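Local atomic coordinates of putative alpha-N-acetylgalactosaminidase (PDB entry 3CC1), a protein that probably removes terminal alpha-linked N-acetylgalactosamine from glycoconjugates, as a putative alpha-N-acetylgalactosaminidase related to the alpha-galactosidases. Residues 114-119 and 183-188. Residues are numbered along the deposited sequence; the frame is centred on the assembly and turned at random.
Sequences IMRGIP and VDDIAA. With SO4 (sulfate ion), chain C; IMD (imidazole), chain G.
Strands 109-115 and 180-184 end side by side in parallel register, Ile114 beside Val183 and Met115 beside Asp184, with Asp184 N donating to Ile114 O (2.8 Å) and Arg116 N to Asp184 O (3.0 Å). On one face Ile114 CG1 and CD1 rest against Val183 CG2; on the other, the selenium of Met115, a selenomethionine, packs on Asp184 CB and its CE on Asp185 CB. Arg116 extends with CG anti to its own N (chi1 177°) and bends at chi3, which turns the guanidinium edge to Asp185. Arg116 NE and NH2 both grip Asp185 OD2, at 3.1 and 3.0 Å, in a side-on salt bridge, from the same face of a carboxylate plane turned 58° from the guanidinium; NE also bonds weakly to Asp185 O. Arg116 CD lies on Ile186 CD1 (3.6 Å), while NH1 pairs with Glu198. Replacing Arg116 with leucine would probably leave Asp185 and Glu198 without their cationic partner and the loop after Asp184 less firmly held. That loop directs the Asp185, Ile186 and Ala187 amides onto a sulfate, probably from the crystallisation liquor, while Asp184 OD2 is hydrogen-bonded to His113. Such C-terminal strand ends characterise a TIM barrel and carry the active site in this glycosidase family.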
ATOM      1  N   ILE A 114      23.044 -16.140 -20.275  1.00 23.27           N
ATOM      2  CA  ILE A 114      22.862 -15.665 -21.613  1.00 22.63           C
ATOM      3  C   ILE A 114      21.669 -14.696 -21.633  1.00 23.58           C
ATOM      4  O   ILE A 114      20.816 -14.735 -20.751  1.00 23.09           O
ATOM      5  CB  ILE A 114      22.671 -16.848 -22.588  1.00 23.24           C
ATOM      6  CG1 ILE A 114      21.315 -17.517 -22.376  1.00 21.48           C
ATOM      7  CG2 ILE A 114      23.837 -17.859 -22.429  1.00 20.82           C
ATOM      8  CD1 ILE A 114      21.006 -18.645 -23.351  1.00 24.77           C
HETATM    9  N   MSE A 115      21.627 -13.837 -22.664  1.00 23.87           N
HETATM   10  CA  MSE A 115      20.496 -12.994 -22.976  1.00 23.41           C
HETATM   11  C   MSE A 115      19.584 -13.711 -23.966  1.00 23.43           C
HETATM   12  O   MSE A 115      20.031 -14.420 -24.888  1.00 24.37           O
HETATM   13  CB  MSE A 115      20.973 -11.695 -23.625  1.00 23.41           C
HETATM   14  CG  MSE A 115      21.900 -10.890 -22.745  1.00 26.17           C
HETATM   15 SE   MSE A 115      20.980 -10.012 -21.274  0.75 22.87          SE
HETATM   16  CE  MSE A 115      19.653  -8.991 -22.292  1.00 24.53           C
ATOM     17  N   ARG A 116      18.301 -13.593 -23.715  1.00 22.01           N
ATOM     18  CA  ARG A 116      17.301 -14.071 -24.635  1.00 22.85           C
ATOM     19  C   ARG A 116      17.546 -13.507 -26.021  1.00 22.63           C
ATOM     20  O   ARG A 116      17.835 -12.317 -26.169  1.00 23.01           O
ATOM     21  CB  ARG A 116      15.936 -13.582 -24.176  1.00 23.02           C
ATOM     22  CG  ARG A 116      14.783 -13.937 -25.092  1.00 23.10           C
ATOM     23  CD  ARG A 116      13.495 -13.207 -24.678  1.00 23.43           C
ATOM     24  NE  ARG A 116      13.594 -11.760 -24.796  1.00 22.80           N
ATOM     25  CZ  ARG A 116      13.170 -11.056 -25.851  1.00 25.74           C
ATOM     26  NH1 ARG A 116      12.649 -11.659 -26.892  1.00 25.21           N
ATOM     27  NH2 ARG A 116      13.298  -9.751 -25.877  1.00 26.84           N
ATOM     28  N   GLY A 117      17.345 -14.363 -27.021  1.00 22.17           N
ATOM     29  CA  GLY A 117      17.310 -13.943 -28.428  1.00 22.57           C
ATOM     30  C   GLY A 117      18.532 -14.294 -29.253  1.00 21.78           C
ATOM     31  O   GLY A 117      19.250 -15.279 -29.008  1.00 23.05           O
ATOM     32  N   ILE A 118      18.761 -13.455 -30.244  1.00 21.56           N
ATOM     33  CA  ILE A 118      19.804 -13.656 -31.212  1.00 20.81           C
ATOM     34  C   ILE A 118      20.523 -12.308 -31.385  1.00 21.52           C
ATOM     35  O   ILE A 118      19.898 -11.275 -31.348  1.00 21.29           O
ATOM     36  CB  ILE A 118      19.190 -14.112 -32.576  1.00 21.80           C
ATOM     37  CG1 ILE A 118      20.285 -14.453 -33.588  1.00 22.21           C
ATOM     38  CG2 ILE A 118      18.223 -13.044 -33.147  1.00 18.82           C
ATOM     39  CD1 ILE A 118      19.772 -15.182 -34.845  1.00 20.28           C
ATOM     40  N   PRO A 119      21.844 -12.313 -31.549  1.00 22.78           N
ATOM     41  CA  PRO A 119      22.486 -11.015 -31.498  1.00 21.49           C
ATOM     42  C   PRO A 119      22.067 -10.109 -32.633  1.00 21.83           C
ATOM     43  O   PRO A 119      21.862 -10.548 -33.736  1.00 19.73           O
ATOM     44  CB  PRO A 119      23.977 -11.373 -31.632  1.00 22.20           C
ATOM     45  CG  PRO A 119      24.073 -12.752 -31.056  1.00 22.79           C
ATOM     46  CD  PRO A 119      22.831 -13.427 -31.538  1.00 22.93           C
ATOM     47  N   VAL A 183      18.854 -17.763 -18.271  1.00 24.69           N
ATOM     48  CA  VAL A 183      18.464 -16.852 -19.351  1.00 24.52           C
ATOM     49  C   VAL A 183      17.914 -15.572 -18.710  1.00 25.65           C
ATOM     50  O   VAL A 183      16.956 -15.595 -17.914  1.00 25.10           O
ATOM     51  CB  VAL A 183      17.447 -17.498 -20.298  1.00 25.63           C
ATOM     52  CG1 VAL A 183      17.204 -16.618 -21.546  1.00 23.78           C
ATOM     53  CG2 VAL A 183      17.898 -18.938 -20.646  1.00 23.67           C
ATOM     54  N   ASP A 184      18.575 -14.458 -19.041  1.00 25.92           N
ATOM     55  CA  ASP A 184      18.115 -13.118 -18.669  1.00 26.55           C
ATOM     56  C   ASP A 184      17.264 -12.485 -19.787  1.00 26.25           C
ATOM     57  O   ASP A 184      17.268 -12.940 -20.952  1.00 24.22           O
ATOM     58  CB  ASP A 184      19.332 -12.262 -18.290  1.00 27.67           C
ATOM     59  CG  ASP A 184      20.064 -12.801 -17.000  1.00 30.75           C
ATOM     60  OD1 ASP A 184      19.381 -13.225 -16.027  1.00 38.00           O
ATOM     61  OD2 ASP A 184      21.293 -12.772 -16.922  1.00 36.44           O
ATOM     62  N   ASP A 185      16.495 -11.462 -19.419  1.00 24.77           N
ATOM     63  CA  ASP A 185      15.527 -10.808 -20.335  1.00 25.51           C
ATOM     64  C   ASP A 185      14.463 -11.772 -20.839  1.00 26.77           C
ATOM     65  O   ASP A 185      13.990 -11.665 -21.964  1.00 25.59           O
ATOM     66  CB  ASP A 185      16.187 -10.221 -21.564  1.00 25.23           C
ATOM     67  CG  ASP A 185      15.210  -9.357 -22.400  1.00 27.22           C
ATOM     68  OD1 ASP A 185      14.383  -8.656 -21.775  1.00 27.58           O
ATOM     69  OD2 ASP A 185      15.240  -9.405 -23.664  1.00 29.01           O
ATOM     70  N   ILE A 186      14.096 -12.706 -19.981  1.00 27.84           N
ATOM     71  CA  ILE A 186      13.168 -13.752 -20.333  1.00 29.49           C
ATOM     72  C   ILE A 186      11.839 -13.541 -19.633  1.00 31.06           C
ATOM     73  O   ILE A 186      10.832 -14.057 -20.096  1.00 31.99           O
ATOM     74  CB  ILE A 186      13.782 -15.171 -20.047  1.00 28.49           C
ATOM     75  CG1 ILE A 186      13.063 -16.216 -20.896  1.00 30.08           C
ATOM     76  CG2 ILE A 186      13.779 -15.491 -18.534  1.00 27.27           C
ATOM     77  CD1 ILE A 186      13.154 -15.975 -22.449  1.00 23.44           C
ATOM     78  N   ALA A 187      11.826 -12.781 -18.540  1.00 31.82           N
ATOM     79  CA  ALA A 187      10.580 -12.245 -18.022  1.00 34.46           C
ATOM     80  C   ALA A 187      10.159 -11.024 -18.920  1.00 35.65           C
ATOM     81  O   ALA A 187      10.942 -10.523 -19.754  1.00 36.78           O
ATOM     82  CB  ALA A 187      10.715 -11.844 -16.499  1.00 33.65           C
ATOM     83  N   ALA A 188       8.927 -10.564 -18.772  1.00 36.87           N
ATOM     84  CA  ALA A 188       8.482  -9.332 -19.446  1.00 38.11           C
ATOM     85  C   ALA A 188       9.187  -8.127 -18.794  1.00 38.86           C
ATOM     86  O   ALA A 188       9.067  -7.903 -17.599  1.00 39.31           O
ATOM     87  CB  ALA A 188       6.963  -9.189 -19.357  1.00 38.25           C
TER
HETATM   88  S   SO4 C 433      14.684 -11.017 -16.399  1.00 38.11           S
HETATM   89  O1  SO4 C 433      13.702 -10.099 -16.978  1.00 38.41           O
HETATM   90  O2  SO4 C 433      16.077 -10.672 -16.789  1.00 33.91           O
HETATM   91  O3  SO4 C 433      14.392 -12.326 -16.996  1.00 36.53           O
HETATM   92  O4  SO4 C 433      14.580 -11.075 -14.951  1.00 39.23           O
HETATM   93  N1  IMD G 437      21.421  -8.209 -14.383  1.00 49.17           N
HETATM   94  C2  IMD G 437      21.299  -9.284 -15.204  1.00 49.74           C
HETATM   95  N3  IMD G 437      22.363 -10.101 -14.991  1.00 47.34           N
HETATM   96  C4  IMD G 437      23.144  -9.531 -14.056  1.00 47.11           C
HETATM   97  C5  IMD G 437      22.548  -8.347 -13.667  1.00 47.73           C
HETATM   98  O   HOH W   1      17.626  -9.859 -24.981  1.00 18.34           O